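Local coordinates for protein LC-Est1C (Uncultured organism, PDB 3WYD) that hydrolyses carboxylic ester bonds as an esterase of the alpha/beta hydrolase fold, probably through a Ser-His-Asp triad, at residues P169-R172 / S173-M176; N51-F54 / D55-R59. One frame throughout, in Å; residues are numbered along the deposited sequence.

Interaction 1: residues P169-R172 / S173-M176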
loop_
_atom_site.group_PDB
_atom_site.type_symbol
_atom_site.label_atom_id
_atom_site.label_comp_id
_atom_site.label_asym_id
_atom_site.label_seq_id
_atom_site.Cartn_x
_atom_site.Cartn_y
_atom_site.Cartn_z
ATOM N N PRO A 169 -5.855 -9.303 -4.963
ATOM C CA PRO A 169 -6.634 -10.518 -5.276
ATOM C C PRO A 169 -7.406 -11.019 -4.070
ATOM O O PRO A 169 -6.931 -10.945 -2.922
ATOM C CB PRO A 169 -5.570 -11.537 -5.674
ATOM C CG PRO A 169 -4.397 -10.648 -6.233
ATOM C CD PRO A 169 -4.420 -9.441 -5.292
ATOM N N VAL A 170 -8.635 -11.445 -4.346
ATOM C CA VAL A 170 -9.499 -11.993 -3.316
ATOM C C VAL A 170 -8.815 -13.138 -2.550
ATOM O O VAL A 170 -9.094 -13.329 -1.334
ATOM C CB VAL A 170 -10.849 -12.408 -3.934
ATOM C CG1 VAL A 170 -10.710 -13.680 -4.856
ATOM C CG2 VAL A 170 -11.892 -12.673 -2.841
ATOM N N GLU A 171 -7.896 -13.850 -3.203
ATOM C CA GLU A 171 -7.133 -14.896 -2.529
ATOM C C GLU A 171 -6.335 -14.380 -1.332
ATOM O O GLU A 171 -6.115 -15.131 -0.352
ATOM C CB GLU A 171 -6.180 -15.573 -3.530
ATOM C CG GLU A 171 -6.930 -16.394 -4.580
ATOM C CD GLU A 171 -7.441 -15.611 -5.836
ATOM O OE1 GLU A 171 -7.331 -14.361 -5.953
ATOM O OE2 GLU A 171 -8.005 -16.304 -6.732
ATOM N N ARG A 172 -6.059 -13.074 -1.287
ATOM C CA ARG A 172 -5.320 -12.513 -0.133
ATOM C C ARG A 172 -6.191 -12.512 1.123
ATOM O O ARG A 172 -5.661 -12.775 2.218
ATOM C CB ARG A 172 -4.782 -11.102 -0.438
ATOM C CG ARG A 172 -3.842 -11.028 -1.632
ATOM C CD ARG A 172 -2.593 -11.934 -1.455
ATOM N NE ARG A 172 -1.748 -11.826 -2.632
ATOM C CZ ARG A 172 -1.959 -12.490 -3.764
ATOM N NH1 ARG A 172 -2.794 -13.529 -3.799
ATOM N NH2 ARG A 172 -1.244 -12.205 -4.849
ATOM N N SER A 173 -7.518 -12.349 0.995
ATOM C CA SER A 173 -8.366 -12.496 2.175
ATOM C C SER A 173 -8.661 -13.978 2.399
ATOM O O SER A 173 -8.777 -14.427 3.549
ATOM C CB SER A 173 -9.667 -11.710 2.037
ATOM O OG SER A 173 -9.455 -10.363 2.395
ATOM N N ARG A 174 -8.880 -14.735 1.321
ATOM C CA ARG A 174 -9.284 -16.137 1.507
ATOM C C ARG A 174 -8.241 -16.879 2.324
ATOM O O ARG A 174 -8.602 -17.683 3.182
ATOM C CB ARG A 174 -9.489 -16.810 0.158
ATOM C CG ARG A 174 -10.675 -16.339 -0.617
ATOM C CD ARG A 174 -10.706 -17.008 -2.004
ATOM N NE ARG A 174 -11.913 -16.657 -2.734
ATOM C CZ ARG A 174 -12.103 -16.894 -4.033
ATOM N NH1 ARG A 174 -11.134 -17.456 -4.751
ATOM N NH2 ARG A 174 -13.209 -16.458 -4.617
ATOM N N VAL A 175 -6.961 -16.656 2.065
ATOM C CA VAL A 175 -5.935 -17.417 2.781
ATOM C C VAL A 175 -5.893 -17.051 4.266
ATOM O O VAL A 175 -5.565 -17.888 5.110
ATOM C CB VAL A 175 -4.559 -17.324 2.145
ATOM C CG1 VAL A 175 -4.587 -17.982 0.737
ATOM C CG2 VAL A 175 -4.047 -15.890 2.111
ATOM N N MET A 176 -6.245 -15.804 4.593
ATOM C CA MET A 176 -6.243 -15.375 5.982
ATOM C C MET A 176 -7.424 -15.968 6.747
ATOM O O MET A 176 -7.270 -16.455 7.834
ATOM C CB MET A 176 -6.350 -13.851 6.044
ATOM C CG MET A 176 -5.214 -13.093 5.397
ATOM S SD MET A 176 -3.594 -13.346 6.186
ATOM C CE MET A 176 -3.673 -12.051 7.417
#

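Interaction 2: residues N51-F54 / D55-R59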
loop_
_atom_site.group_PDB
_atom_site.type_symbol
_atom_site.label_atom_id
_atom_site.label_comp_id
_atom_site.label_asym_id
_atom_site.label_seq_id
_atom_site.Cartn_x
_atom_site.Cartn_y
_atom_site.Cartn_z
ATOM N N ASN A 51 -8.220 12.460 6.257
ATOM C CA ASN A 51 -9.576 12.891 5.919
ATOM C C ASN A 51 -10.454 11.922 5.127
ATOM O O ASN A 51 -11.635 12.178 4.964
ATOM C CB ASN A 51 -9.568 14.199 5.130
ATOM C CG ASN A 51 -8.686 15.246 5.745
ATOM O OD1 ASN A 51 -7.668 15.645 5.160
ATOM N ND2 ASN A 51 -8.981 15.597 6.970
ATOM N N SER A 52 -9.860 10.824 4.664
ATOM C CA SER A 52 -10.545 9.952 3.731
ATOM C C SER A 52 -11.887 9.442 4.243
ATOM O O SER A 52 -12.833 9.380 3.475
ATOM C CB SER A 52 -9.664 8.756 3.373
ATOM O OG SER A 52 -8.596 9.155 2.552
ATOM N N TYR A 53 -11.955 8.988 5.505
ATOM C CA TYR A 53 -13.242 8.455 6.009
ATOM C C TYR A 53 -14.269 9.560 6.292
ATOM O O TYR A 53 -15.458 9.301 6.378
ATOM C CB TYR A 53 -13.095 7.499 7.211
ATOM C CG TYR A 53 -12.606 6.094 6.885
ATOM C CD1 TYR A 53 -11.262 5.813 6.762
ATOM C CD2 TYR A 53 -13.504 5.050 6.772
ATOM C CE1 TYR A 53 -10.825 4.540 6.485
ATOM C CE2 TYR A 53 -13.060 3.742 6.507
ATOM C CZ TYR A 53 -11.713 3.521 6.307
ATOM O OH TYR A 53 -11.282 2.251 6.019
ATOM N N PHE A 54 -13.817 10.811 6.402
ATOM C CA PHE A 54 -14.749 11.928 6.515
ATOM C C PHE A 54 -15.307 12.391 5.187
ATOM O O PHE A 54 -16.460 12.792 5.116
ATOM C CB PHE A 54 -14.096 13.121 7.243
ATOM C CG PHE A 54 -13.738 12.836 8.668
ATOM C CD1 PHE A 54 -12.564 12.166 8.984
ATOM C CD2 PHE A 54 -14.599 13.197 9.685
ATOM C CE1 PHE A 54 -12.251 11.874 10.295
ATOM C CE2 PHE A 54 -14.292 12.926 11.008
ATOM C CZ PHE A 54 -13.098 12.285 11.320
ATOM N N ASP A 55 -14.450 12.436 4.174
ATOM C CA ASP A 55 -14.702 13.235 2.958
ATOM C C ASP A 55 -15.082 12.306 1.812
ATOM O O ASP A 55 -15.884 12.658 0.944
ATOM C CB ASP A 55 -13.446 14.010 2.572
ATOM C CG ASP A 55 -13.149 15.190 3.504
ATOM O OD1 ASP A 55 -14.003 15.556 4.339
ATOM O OD2 ASP A 55 -12.028 15.737 3.405
ATOM N N SER A 56 -14.534 11.098 1.840
ATOM C CA SER A 56 -14.878 10.079 0.859
ATOM C C SER A 56 -15.624 8.906 1.503
ATOM O O SER A 56 -16.241 9.032 2.562
ATOM C CB SER A 56 -13.629 9.566 0.145
ATOM O OG SER A 56 -12.677 10.600 -0.035
ATOM N N TYR A 57 -15.581 7.763 0.840
ATOM C CA TYR A 57 -16.378 6.614 1.223
ATOM C C TYR A 57 -17.857 6.960 1.387
ATOM O O TYR A 57 -18.417 6.947 2.491
ATOM C CB TYR A 57 -15.777 5.893 2.449
ATOM C CG TYR A 57 -14.376 5.340 2.202
ATOM C CD1 TYR A 57 -14.186 4.189 1.443
ATOM C CD2 TYR A 57 -13.252 5.946 2.750
ATOM C CE1 TYR A 57 -12.918 3.628 1.275
ATOM C CE2 TYR A 57 -11.960 5.450 2.513
ATOM C CZ TYR A 57 -11.802 4.276 1.778
ATOM O OH TYR A 57 -10.529 3.796 1.572
ATOM N N GLN A 58 -18.519 7.214 0.259
ATOM C CA GLN A 58 -19.878 7.736 0.284
ATOM C C GLN A 58 -20.031 8.957 1.186
ATOM O O GLN A 58 -20.880 8.978 2.077
ATOM C CB GLN A 58 -20.898 6.644 0.652
ATOM C CG GLN A 58 -20.986 5.487 -0.348
ATOM C CD GLN A 58 -21.167 5.948 -1.787
ATOM O OE1 GLN A 58 -22.161 6.588 -2.122
ATOM N NE2 GLN A 58 -20.218 5.594 -2.648
ATOM N N ARG A 59 -19.144 9.934 0.983
ATOM C CA ARG A 59 -19.250 11.270 1.575
ATOM C C ARG A 59 -19.426 11.208 3.080
ATOM O O ARG A 59 -20.294 11.865 3.649
ATOM C CB ARG A 59 -20.403 12.060 0.957
ATOM C CG ARG A 59 -20.175 12.439 -0.496
ATOM C CD ARG A 59 -21.210 13.463 -0.955
ATOM N NE ARG A 59 -20.764 14.829 -0.691
ATOM C CZ ARG A 59 -20.616 15.763 -1.627
ATOM N NH1 ARG A 59 -20.921 15.491 -2.892
ATOM N NH2 ARG A 59 -20.195 16.978 -1.294
HETATM O O HOH W 1 -17.127 7.440 5.220
#

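Interaction 1: residues P169-R172 / S173-M176
Arg174 lays the flat of its guanidinium against Val170, whose CG1 sits over the centre of one face, 3.6 Å from Arg174 CZ. That methyl stands between the backbone N and carbonyl carbon of Val170 (chi1 71°), while the arginine runs extended from CG to NE across the valine. Glu171 lies alongside Arg174 and points the same way, but its bridge is long and purely electrostatic: OE2 is 3.9 Å from Arg174 NH1, well out of the guanidinium plane. The firmer partner of Arg174 is Glu191 on strand 187-192, through NH2. The chain here leads from a loop into helix 171-181, the crossover helix of a beta-alpha-beta unit between strands 157-162 and 187-192 of the hydrolase sheet. Val170 O accepts two amides, from Ser173 N and, nearly straight at 163°, from Arg174 N (both 3.0 Å); Val175 N follows onto Glu171 O at 3.0 Å. Arg172 leaves on another side: Met176 CG comes within 3.2 Å of Arg172 O, while the arginine side chain, bent at chi2, brings one guanidinium face against Pro169 CG, toward the rim of the group, and NE hydrogen-bonds Gly47 O of the second subunit.

Interaction 2: residues N51-F54 / D55-R59
Tyr53 and Tyr57 meet as a face-to-face stack, their ring centroids 4.7 Å apart and their planes tilted by 24°. The Tyr57 ring is displaced so that its CE2 lies over the centre of the Tyr53 face, and the closest carbons are Tyr53 CD2 and Tyr57 CD2 at 4.1 Å. The same side of Tyr57 turns its edge to the backbone: Ser52 O lies near the ring plane, 3.5 Å from Tyr57 CD2. The two side chains cross at a slant. Asp55 N bonds Asn51 O at 2.9 Å, and Ser56 N bonds Ser52 O, also at 2.9 Å. Ser56 then departs from helical geometry, and Tyr57 to Arg59 follow with left-handed backbone angles (phi 52° at Tyr57). Asp55 runs beside Asn51 in the same direction, its OD2 3.4 Å from Asn51 CB. A water lies 2.8 Å from Tyr53 O and 3.1 Å from Tyr57 O; it can donate to each across the turn, but with other acceptors nearby it need not serve both at once. The turn thus joins the short helix 52-55 to helix 57-69. Tyr53 OH hydrogen-bonds Leu43 O at the end of strand 37-43, and the Tyr53 ring takes Phe62 of helix 57-69 edge-to-face. Tyr57 meets the ring of His116, which lies within the probable nucleophile elbow (GxSxG), at about a right angle; the side chain of Tyr53 touches that elbow. Phe205 of helix 205-213 touches both tyrosines, and Phe54 packs on Cys75 of strand 72-76.

In the fold
Interaction 2 comes first along the chain, on the short helix 52-55 and the start of helix 57-69, after strand 37-43; interaction 1 follows much later, at the start of helix 171-181, after strand 157-162. Their centres lie about 25 Å apart and their nearest atoms about 13 Å, too far for any direct contact. Both lie where the chain enters or passes between helices that flank one mixed seven-stranded sheet, interaction 1 beside its outermost strand 187-192 and interaction 2 nearer the other end. Each comes close to the putative Ser117-His197-Asp165 triad, Val170 and Tyr57 lying near it without contact, so both border the probable active-site region from separate places.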